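Local coordinates for EmGH1 (Erythrobacter marinus, PDB 5Z87), which probably hydrolyses beta-glucosidic bonds, releasing glucose, as a family 3 glycoside hydrolase, at residues G253-E256 with M257-V261; P637-Y640 with Y641-P644; R718-P721 with I722-R726. All blocks are in the same frame, centred on the assembly; numbering follows the deposited sequence.

Contact 1. Residues G253-E256 with M257-V261; sequences GPVE and MQNVV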
ATOM      1  N   GLY A 253     -11.666   0.416  -1.408  1.00 20.80           N
ATOM      2  CA  GLY A 253     -12.868   1.200  -1.568  1.00 18.94           C
ATOM      3  C   GLY A 253     -13.988   0.365  -2.166  1.00 24.73           C
ATOM      4  O   GLY A 253     -13.755  -0.725  -2.714  1.00 21.00           O
ATOM      5  N   PRO A 254     -15.230   0.855  -2.069  1.00 24.71           N
ATOM      6  CA  PRO A 254     -16.367   0.056  -2.572  1.00 26.84           C
ATOM      7  C   PRO A 254     -16.364  -0.141  -4.080  1.00 22.20           C
ATOM      8  O   PRO A 254     -16.762  -1.214  -4.543  1.00 19.86           O
ATOM      9  CB  PRO A 254     -17.598   0.847  -2.103  1.00 26.26           C
ATOM     10  CG  PRO A 254     -17.075   2.241  -1.796  1.00 25.21           C
ATOM     11  CD  PRO A 254     -15.675   2.036  -1.306  1.00 25.20           C
ATOM     12  N   VAL A 255     -15.907   0.832  -4.866  1.00 20.08           N
ATOM     13  CA  VAL A 255     -15.880   0.623  -6.309  1.00 21.81           C
ATOM     14  C   VAL A 255     -14.762  -0.338  -6.688  1.00 22.53           C
ATOM     15  O   VAL A 255     -14.957  -1.254  -7.499  1.00 21.19           O
ATOM     16  CB  VAL A 255     -15.755   1.970  -7.042  1.00 28.81           C
ATOM     17  CG1 VAL A 255     -15.692   1.744  -8.530  1.00 21.43           C
ATOM     18  CG2 VAL A 255     -16.942   2.864  -6.688  1.00 23.86           C
ATOM     19  N   GLU A 256     -13.579  -0.148  -6.104  1.00 22.16           N
ATOM     20  CA  GLU A 256     -12.498  -1.115  -6.251  1.00 19.41           C
ATOM     21  C   GLU A 256     -12.969  -2.523  -5.870  1.00 21.23           C
ATOM     22  O   GLU A 256     -12.756  -3.485  -6.614  1.00 17.22           O
ATOM     23  CB  GLU A 256     -11.310  -0.680  -5.387  1.00 18.67           C
ATOM     24  CG  GLU A 256     -10.123  -1.637  -5.419  1.00 27.65           C
ATOM     25  CD  GLU A 256      -9.054  -1.286  -4.391  1.00 26.37           C
ATOM     26  OE1 GLU A 256      -9.339  -0.473  -3.495  1.00 25.42           O
ATOM     27  OE2 GLU A 256      -7.926  -1.827  -4.473  1.00 29.15           O
ATOM     28  N   MET A 257     -13.653  -2.649  -4.729  1.00 19.41           N
ATOM     29  CA  MET A 257     -14.156  -3.954  -4.300  1.00 20.23           C
ATOM     30  C   MET A 257     -15.087  -4.572  -5.344  1.00 19.14           C
ATOM     31  O   MET A 257     -14.987  -5.766  -5.649  1.00 19.92           O
ATOM     32  CB  MET A 257     -14.867  -3.813  -2.956  1.00 19.98           C
ATOM     33  CG  MET A 257     -15.536  -5.081  -2.486  1.00 22.18           C
ATOM     34  SD  MET A 257     -14.402  -6.380  -1.954  1.00 23.08           S
ATOM     35  CE  MET A 257     -13.790  -5.734  -0.414  1.00 16.98           C
ATOM     36  N   GLN A 258     -15.954  -3.759  -5.949  1.00 20.43           N
ATOM     37  CA  GLN A 258     -16.907  -4.258  -6.932  1.00 17.74           C
ATOM     38  C   GLN A 258     -16.241  -4.662  -8.245  1.00 22.83           C
ATOM     39  O   GLN A 258     -16.712  -5.592  -8.911  1.00 16.72           O
ATOM     40  CB  GLN A 258     -17.984  -3.196  -7.201  1.00 15.67           C
ATOM     41  CG  GLN A 258     -19.083  -3.138  -6.126  1.00 16.67           C
ATOM     42  CD  GLN A 258     -20.001  -4.361  -6.168  1.00 18.11           C
ATOM     43  OE1 GLN A 258     -20.139  -5.003  -7.202  1.00 20.08           O
ATOM     44  NE2 GLN A 258     -20.627  -4.680  -5.046  1.00 15.62           N
ATOM     45  N   ASN A 259     -15.160  -3.987  -8.645  1.00 18.58           N
ATOM     46  CA  ASN A 259     -14.588  -4.214  -9.967  1.00 18.74           C
ATOM     47  C   ASN A 259     -13.238  -4.916  -9.965  1.00 20.87           C
ATOM     48  O   ASN A 259     -12.794  -5.347 -11.037  1.00 22.38           O
ATOM     49  CB  ASN A 259     -14.462  -2.882 -10.724  1.00 18.14           C
ATOM     50  CG  ASN A 259     -15.802  -2.188 -10.877  1.00 18.09           C
ATOM     51  OD1 ASN A 259     -16.506  -2.412 -11.847  1.00 16.44           O
ATOM     52  ND2 ASN A 259     -16.152  -1.335  -9.916  1.00 19.05           N
ATOM     53  N   VAL A 260     -12.567  -5.037  -8.817  1.00 14.48           N
ATOM     54  CA  VAL A 260     -11.296  -5.764  -8.715  1.00 15.78           C
ATOM     55  C   VAL A 260     -11.474  -7.075  -7.971  1.00 18.36           C
ATOM     56  O   VAL A 260     -11.200  -8.147  -8.508  1.00 17.91           O
ATOM     57  CB  VAL A 260     -10.199  -4.904  -8.043  1.00 20.34           C
ATOM     58  CG1 VAL A 260      -8.928  -5.718  -7.880  1.00 11.91           C
ATOM     59  CG2 VAL A 260      -9.924  -3.640  -8.829  1.00 18.05           C
ATOM     60  N   VAL A 261     -11.923  -7.007  -6.723  1.00 21.16           N
ATOM     61  CA  VAL A 261     -11.802  -8.127  -5.800  1.00 18.72           C
ATOM     62  C   VAL A 261     -12.956  -9.112  -5.972  1.00 20.64           C
ATOM     63  O   VAL A 261     -12.745 -10.328  -6.032  1.00 20.61           O
ATOM     64  CB  VAL A 261     -11.715  -7.584  -4.359  1.00 20.91           C
ATOM     65  CG1 VAL A 261     -11.670  -8.709  -3.356  1.00 19.38           C
ATOM     66  CG2 VAL A 261     -10.491  -6.662  -4.212  1.00 18.80           C
TER

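Contact 2. Residues P637-Y640 with Y641-P644; sequences PGYY and YQKP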
ATOM      1  N   PRO A 637       2.793  -0.750  -5.533  1.00 20.91           N
ATOM      2  CA  PRO A 637       2.265  -1.795  -6.419  1.00 21.02           C
ATOM      3  C   PRO A 637       2.607  -1.566  -7.864  1.00 18.96           C
ATOM      4  O   PRO A 637       2.778  -0.401  -8.260  1.00 15.97           O
ATOM      5  CB  PRO A 637       0.744  -1.700  -6.216  1.00 15.73           C
ATOM      6  CG  PRO A 637       0.508  -0.319  -5.833  1.00 20.93           C
ATOM      7  CD  PRO A 637       1.735   0.168  -5.077  1.00 21.09           C
ATOM      8  N   GLY A 638       2.667  -2.657  -8.638  1.00 15.37           N
ATOM      9  CA  GLY A 638       2.940  -2.562 -10.053  1.00 12.93           C
ATOM     10  C   GLY A 638       1.961  -3.255 -10.980  1.00 16.43           C
ATOM     11  O   GLY A 638       2.230  -3.349 -12.179  1.00 16.13           O
ATOM     12  N   TYR A 639       0.824  -3.719 -10.464  1.00 16.54           N
ATOM     13  CA  TYR A 639      -0.132  -4.407 -11.319  1.00 18.78           C
ATOM     14  C   TYR A 639      -0.551  -3.498 -12.471  1.00 20.21           C
ATOM     15  O   TYR A 639      -0.678  -2.277 -12.318  1.00 19.42           O
ATOM     16  CB  TYR A 639      -1.349  -4.878 -10.504  1.00 18.88           C
ATOM     17  CG  TYR A 639      -2.053  -3.784  -9.719  1.00 16.99           C
ATOM     18  CD1 TYR A 639      -2.986  -2.950 -10.333  1.00 19.59           C
ATOM     19  CD2 TYR A 639      -1.795  -3.600  -8.360  1.00 14.25           C
ATOM     20  CE1 TYR A 639      -3.631  -1.949  -9.624  1.00 23.18           C
ATOM     21  CE2 TYR A 639      -2.432  -2.612  -7.638  1.00 17.43           C
ATOM     22  CZ  TYR A 639      -3.355  -1.780  -8.271  1.00 25.88           C
ATOM     23  OH  TYR A 639      -3.994  -0.771  -7.558  1.00 25.63           O
ATOM     24  N   TYR A 640      -0.773  -4.116 -13.639  1.00 17.62           N
ATOM     25  CA  TYR A 640      -0.834  -3.370 -14.898  1.00 19.38           C
ATOM     26  C   TYR A 640      -2.036  -2.429 -14.975  1.00 19.41           C
ATOM     27  O   TYR A 640      -1.942  -1.390 -15.633  1.00 18.08           O
ATOM     28  CB  TYR A 640      -0.854  -4.334 -16.105  1.00 16.78           C
ATOM     29  CG  TYR A 640      -2.214  -4.948 -16.389  1.00 18.21           C
ATOM     30  CD1 TYR A 640      -2.597  -6.156 -15.808  1.00 16.05           C
ATOM     31  CD2 TYR A 640      -3.124  -4.307 -17.230  1.00 16.19           C
ATOM     32  CE1 TYR A 640      -3.851  -6.710 -16.069  1.00 16.20           C
ATOM     33  CE2 TYR A 640      -4.369  -4.833 -17.472  1.00 17.60           C
ATOM     34  CZ  TYR A 640      -4.730  -6.031 -16.894  1.00 17.65           C
ATOM     35  OH  TYR A 640      -5.979  -6.527 -17.160  1.00 18.27           O
ATOM     36  N   TYR A 641      -3.176  -2.776 -14.356  1.00 15.09           N
ATOM     37  CA  TYR A 641      -4.397  -2.000 -14.590  1.00 22.51           C
ATOM     38  C   TYR A 641      -4.429  -0.778 -13.683  1.00 18.97           C
ATOM     39  O   TYR A 641      -5.405  -0.564 -12.951  1.00 17.20           O
ATOM     40  CB  TYR A 641      -5.676  -2.855 -14.415  1.00 14.80           C
ATOM     41  CG  TYR A 641      -5.647  -3.746 -13.198  1.00 16.57           C
ATOM     42  CD1 TYR A 641      -4.981  -4.973 -13.230  1.00 11.84           C
ATOM     43  CD2 TYR A 641      -6.269  -3.365 -12.011  1.00 14.82           C
ATOM     44  CE1 TYR A 641      -4.932  -5.782 -12.118  1.00 13.92           C
ATOM     45  CE2 TYR A 641      -6.220  -4.172 -10.884  1.00 15.87           C
ATOM     46  CZ  TYR A 641      -5.558  -5.384 -10.945  1.00 19.70           C
ATOM     47  OH  TYR A 641      -5.510  -6.211  -9.841  1.00 18.87           O
ATOM     48  N   GLN A 642      -3.356   0.022 -13.728  1.00 21.13           N
ATOM     49  CA  GLN A 642      -3.282   1.238 -12.934  1.00 16.46           C
ATOM     50  C   GLN A 642      -4.348   2.227 -13.388  1.00 16.39           C
ATOM     51  O   GLN A 642      -4.770   2.230 -14.545  1.00 15.39           O
ATOM     52  CB  GLN A 642      -1.896   1.883 -13.061  1.00 17.51           C
ATOM     53  CG  GLN A 642      -0.737   1.027 -12.548  1.00 15.43           C
ATOM     54  CD  GLN A 642      -0.742   0.914 -11.040  1.00 21.73           C
ATOM     55  OE1 GLN A 642      -0.898   1.910 -10.337  1.00 24.08           O
ATOM     56  NE2 GLN A 642      -0.601  -0.309 -10.529  1.00 21.68           N
ATOM     57  N   LYS A 643      -4.769   3.085 -12.462  1.00 15.30           N
ATOM     58  CA  LYS A 643      -5.515   4.284 -12.809  1.00 15.63           C
ATOM     59  C   LYS A 643      -4.599   5.175 -13.643  1.00 16.41           C
ATOM     60  O   LYS A 643      -3.389   4.936 -13.656  1.00 16.59           O
ATOM     61  CB  LYS A 643      -5.988   4.984 -11.533  1.00 18.77           C
ATOM     62  CG  LYS A 643      -6.916   4.147 -10.669  1.00 22.18           C
ATOM     63  CD  LYS A 643      -8.141   3.715 -11.464  1.00 20.74           C
ATOM     64  CE  LYS A 643      -9.251   3.215 -10.545  1.00 21.12           C
ATOM     65  NZ  LYS A 643      -9.726   4.359  -9.733  1.00 23.78           N
ATOM     66  N   PRO A 644      -5.104   6.197 -14.346  1.00 20.44           N
ATOM     67  CA  PRO A 644      -4.191   7.085 -15.096  1.00 13.51           C
ATOM     68  C   PRO A 644      -3.115   7.715 -14.240  1.00 16.42           C
ATOM     69  O   PRO A 644      -2.052   8.067 -14.764  1.00 16.38           O
ATOM     70  CB  PRO A 644      -5.120   8.155 -15.666  1.00 16.44           C
ATOM     71  CG  PRO A 644      -6.470   7.486 -15.734  1.00 16.76           C
ATOM     72  CD  PRO A 644      -6.522   6.540 -14.568  1.00 20.40           C
TER

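Contact 3. Residues R718-P721 with I722-R726; sequences RARP and IKEMR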
ATOM      1  N   ARG A 718     -16.348   7.566 -12.696  1.00 18.95           N
ATOM      2  CA  ARG A 718     -15.200   7.355 -11.823  1.00 22.25           C
ATOM      3  C   ARG A 718     -13.996   6.933 -12.657  1.00 24.48           C
ATOM      4  O   ARG A 718     -14.137   6.210 -13.650  1.00 24.23           O
ATOM      5  CB  ARG A 718     -15.499   6.302 -10.768  1.00 21.95           C
ATOM      6  CG  ARG A 718     -16.540   6.789  -9.805  1.00 27.78           C
ATOM      7  CD  ARG A 718     -16.473   6.106  -8.500  1.00 23.58           C
ATOM      8  NE  ARG A 718     -17.510   6.611  -7.619  1.00 26.30           N
ATOM      9  CZ  ARG A 718     -17.460   6.564  -6.294  1.00 31.55           C
ATOM     10  NH1 ARG A 718     -16.396   6.044  -5.668  1.00 23.85           N
ATOM     11  NH2 ARG A 718     -18.486   7.040  -5.599  1.00 27.91           N
ATOM     12  N   ALA A 719     -12.814   7.397 -12.257  1.00 21.63           N
ATOM     13  CA  ALA A 719     -11.602   7.115 -13.017  1.00 21.40           C
ATOM     14  C   ALA A 719     -11.354   5.612 -13.111  1.00 21.17           C
ATOM     15  O   ALA A 719     -11.408   4.900 -12.109  1.00 23.33           O
ATOM     16  CB  ALA A 719     -10.417   7.804 -12.360  1.00 18.00           C
ATOM     17  N   ARG A 720     -11.070   5.136 -14.312  1.00 19.95           N
ATOM     18  CA  ARG A 720     -10.909   3.718 -14.584  1.00 23.12           C
ATOM     19  C   ARG A 720      -9.494   3.427 -15.065  1.00 21.54           C
ATOM     20  O   ARG A 720      -8.767   4.344 -15.468  1.00 17.83           O
ATOM     21  CB  ARG A 720     -11.935   3.265 -15.631  1.00 20.55           C
ATOM     22  CG  ARG A 720     -13.354   3.343 -15.103  1.00 24.82           C
ATOM     23  CD  ARG A 720     -14.343   2.756 -16.055  1.00 30.79           C
ATOM     24  NE  ARG A 720     -14.044   1.371 -16.427  1.00 33.18           N
ATOM     25  CZ  ARG A 720     -14.825   0.648 -17.230  1.00 31.01           C
ATOM     26  NH1 ARG A 720     -15.935   1.188 -17.724  1.00 19.71           N
ATOM     27  NH2 ARG A 720     -14.497  -0.598 -17.553  1.00 28.33           N
ATOM     28  N   PRO A 721      -9.068   2.164 -15.037  1.00 24.16           N
ATOM     29  CA  PRO A 721      -7.675   1.859 -15.379  1.00 20.14           C
ATOM     30  C   PRO A 721      -7.335   2.257 -16.807  1.00 21.47           C
ATOM     31  O   PRO A 721      -8.205   2.403 -17.669  1.00 19.20           O
ATOM     32  CB  PRO A 721      -7.584   0.338 -15.188  1.00 18.88           C
ATOM     33  CG  PRO A 721      -8.618   0.046 -14.178  1.00 24.62           C
ATOM     34  CD  PRO A 721      -9.769   0.961 -14.549  1.00 20.90           C
ATOM     35  N   ILE A 722      -6.035   2.446 -17.045  1.00 13.78           N
ATOM     36  CA  ILE A 722      -5.573   2.766 -18.392  1.00 14.87           C
ATOM     37  C   ILE A 722      -5.743   1.588 -19.342  1.00 16.19           C
ATOM     38  O   ILE A 722      -5.729   1.786 -20.561  1.00 21.18           O
ATOM     39  CB  ILE A 722      -4.101   3.224 -18.374  1.00 19.52           C
ATOM     40  CG1 ILE A 722      -3.190   2.076 -17.931  1.00 18.37           C
ATOM     41  CG2 ILE A 722      -3.926   4.409 -17.459  1.00 15.83           C
ATOM     42  CD1 ILE A 722      -1.727   2.480 -17.814  1.00 26.88           C
ATOM     43  N   LYS A 723      -5.886   0.367 -18.818  1.00 15.80           N
ATOM     44  CA  LYS A 723      -6.249  -0.789 -19.627  1.00 19.95           C
ATOM     45  C   LYS A 723      -6.707  -1.909 -18.705  1.00 18.38           C
ATOM     46  O   LYS A 723      -6.235  -2.032 -17.576  1.00 21.26           O
ATOM     47  CB  LYS A 723      -5.089  -1.259 -20.510  1.00 24.61           C
ATOM     48  CG  LYS A 723      -3.832  -1.545 -19.742  1.00 23.27           C
ATOM     49  CD  LYS A 723      -2.742  -2.033 -20.667  1.00 30.40           C
ATOM     50  CE  LYS A 723      -2.198  -0.908 -21.517  1.00 29.72           C
ATOM     51  NZ  LYS A 723      -0.695  -0.963 -21.520  1.00 37.63           N
ATOM     52  N   GLU A 724      -7.643  -2.715 -19.207  1.00 23.26           N
ATOM     53  CA  GLU A 724      -8.302  -3.778 -18.445  1.00 27.42           C
ATOM     54  C   GLU A 724      -8.501  -4.973 -19.359  1.00 18.48           C
ATOM     55  O   GLU A 724      -9.216  -4.858 -20.363  1.00 19.74           O
ATOM     56  CB  GLU A 724      -9.668  -3.333 -17.916  1.00 26.54           C
ATOM     57  CG  GLU A 724      -9.807  -1.853 -17.689  1.00 31.99           C
ATOM     58  CD  GLU A 724     -11.101  -1.492 -16.993  1.00 33.70           C
ATOM     59  OE1 GLU A 724     -11.740  -0.497 -17.407  1.00 29.82           O
ATOM     60  OE2 GLU A 724     -11.470  -2.203 -16.032  1.00 37.82           O
ATOM     61  N   MET A 725      -7.909  -6.113 -19.009  1.00 15.69           N
ATOM     62  CA  MET A 725      -8.096  -7.305 -19.826  1.00 19.00           C
ATOM     63  C   MET A 725      -9.563  -7.728 -19.831  1.00 23.94           C
ATOM     64  O   MET A 725     -10.218  -7.775 -18.781  1.00 18.85           O
ATOM     65  CB  MET A 725      -7.225  -8.450 -19.324  1.00 20.84           C
ATOM     66  CG  MET A 725      -7.574  -9.777 -19.979  1.00 21.07           C
ATOM     67  SD  MET A 725      -6.368 -11.081 -19.632  1.00 20.47           S
ATOM     68  CE  MET A 725      -5.170 -10.777 -20.933  1.00 19.00           C
ATOM     69  N   ARG A 726     -10.081  -8.004 -21.028  1.00 21.29           N
ATOM     70  CA  ARG A 726     -11.446  -8.468 -21.202  1.00 23.22           C
ATOM     71  C   ARG A 726     -11.547  -9.769 -21.986  1.00 27.05           C
ATOM     72  O   ARG A 726     -12.653 -10.304 -22.097  1.00 26.97           O
ATOM     73  CB  ARG A 726     -12.300  -7.390 -21.893  1.00 23.29           C
ATOM     74  CG  ARG A 726     -12.573  -6.162 -21.021  1.00 26.40           C
ATOM     75  CD  ARG A 726     -13.361  -6.584 -19.795  1.00 26.72           C
ATOM     76  NE  ARG A 726     -13.738  -5.485 -18.911  1.00 23.22           N
ATOM     77  CZ  ARG A 726     -13.050  -5.131 -17.828  1.00 29.99           C
ATOM     78  NH1 ARG A 726     -11.925  -5.763 -17.529  1.00 27.18           N
ATOM     79  NH2 ARG A 726     -13.468  -4.129 -17.057  1.00 28.75           N
TER
HETATM   80  O   HOH W   1     -10.803   1.520 -18.632  1.00 21.93           O

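Contact 1. Residues G253-E256 with M257-V261
Asn259 reaches back one helical turn to the carbonyl of Val255, and with the main-chain bonds around it this makes the first turns of helix 254-261, in the N-terminal, TIM-barrel-type domain of the enzyme. Gly253 is the N-cap residue; its carbonyl takes the amide of Met257 at 2.8 Å between Met257 N and Gly253 O. The next i-to-i+4 bonds follow in order, from Gln258 N to Pro254 O and from Asn259 N to Val255 O. The tight part is the flank with Val255 and Asn259, whose side chains run side by side against Tyr752. With Asn259 CG turned away from its own carbonyl carbon and beside its backbone N (chi1 -59°), Asn259 ND2 meets Val255 O at 2.7 Å, tilted from the carbonyl plane, while Asn259 N approaches the same oxygen nearly end-on. That one oxygen therefore accepts two N-H groups, and Asn259 OD1 goes on to take the amide of Arg753. Replacing this asparagine by alanine removes the side-chain amide, and Val255 O would probably be left with the main-chain donor alone from this helix turn, the Arg753 amide without its mate. The side chains of Glu256 and Val260 meet more loosely. Glu256 CG and Val260 CG2 come no nearer than 4.0 Å, and glycerol and a diethylene glycol molecule lie close by, although the backbone beneath is firm, with Val260 N 2.7 Å from Glu256 O. The helix start also meets the second subunit: Asp285 of that subunit accepts the amides of Val255 and Glu256, and His251 of that subunit binds the Glu256 carboxylate. The Glu256 chain, extended beyond CG, reaches to the N-cap, where Glu256 OE1 takes Gly253 N at 3.2 Å on its anti side.

Contact 2. Residues P637-Y640 with Y641-P644
Three consecutive tyrosines, Tyr639, Tyr640 and Tyr641, gather their rings into one cluster, and each has CG between its backbone N and carbonyl carbon, a crowded position (chi1 44° for Tyr641). Tyr641 sits in the middle. Its edge is turned to the face of Tyr640, planes at 82°, with Tyr641 CD1 3.5 Å from Tyr640 CE1, and its CB adds a CH-pi contact over the same ring. Against Tyr639 it lies obliquely, Tyr639 CD1 resting over the centre of the Tyr641 ring. The opposite face of Tyr639 carries the amide of Gln642, with NE2 3.5 Å above the plane of the Tyr639 ring. Gln642 NE2 also donates to Tyr639 O at 2.7 Å, in the carbonyl plane on a lone pair, so Gln642 is held over the ring by a bond to the same residue's backbone. The hydroxyls of Tyr640 and Tyr641 are tied to Asp200 and to the Glu199 carbonyl. The chain reverses at Tyr641 through a weak bond from Gln642 N to Tyr640 O, 2.8 Å, the closing bond of an inverse gamma turn.

Contact 3. Residues R718-P721 with I722-R726
From Arg720 to Lys723 the backbone is irregular, bending at Ile722 before it straightens into strand 724-733, an outermost strand of the fibronectin type III-like sheet. The bend brings Glu724 round to Arg720 and Pro721. Arg720 runs out extended and then turns at chi3 (56°), which carries its guanidinium across the Glu724 side chain, the guanidinium and carboxylate planes almost perpendicular at 87°. Arg720 NH2 meets Glu724 OE1 at 2.8 Å, on the syn side but well out of the carboxylate plane, and Arg720 NE adds a weak bond to the same oxygen. The salt bridge is therefore forked onto one oxygen and is not the flat two-by-two kind. Glu724 OE2 takes a weak, salt-bridged bond from Arg726 NH2, 3.0 Å away, so the carboxylate lies between two arginines. Pro721 lies across the Glu724 side chain, Pro721 CD 3.7 Å from Glu724 CD. A water at the same corner donates to Pro721 O at 2.9 Å; its other leg, to Glu724 OE1, is very short and less certain. Arg726 NH1 is held in turn by Met725 O at 2.9 Å, coming from above that carbonyl plane with the oxygen in the guanidinium plane. Beyond the segments, Arg720 NH1 forms a salt bridge with Asp713, a magnesium-site residue, and also binds the carbonyl of Phe750, while Arg726 NE binds that of Asp749. Arg720 NH2 and Arg726 NH2 stand 3.7 Å apart, close for two positive groups, and Glu724 probably offsets much of that charge. The chain of charges from Asp713 through Arg720 and Glu724 to Arg726 thus joins the metal-site residue to the start of the strand, and Arg720 is likely to temper the negative charge of Asp713 as well as that of Glu724.

Along the chain the contacts come in series and in three different domains: contact 1 in the N-terminal domain, contact 2 in the C-terminal domain, in the loop that follows helix 607-615, and contact 3 at the entry to strand 724-733 of the fibronectin type III-like domain. In space they converge: the centres of contact 1 and contact 2 are about 14 Å apart, those of contact 1 and contact 3 about 12 Å, and those of contact 2 and contact 3 about 9 Å. Tyr640 OH probably bonds Met725 N, and Gln642 O the Ile722 amide; Val255 packs on Arg718 and Val260 on Tyr641. All three also touch the second subunit, so the domain junction lies against the dimer interface.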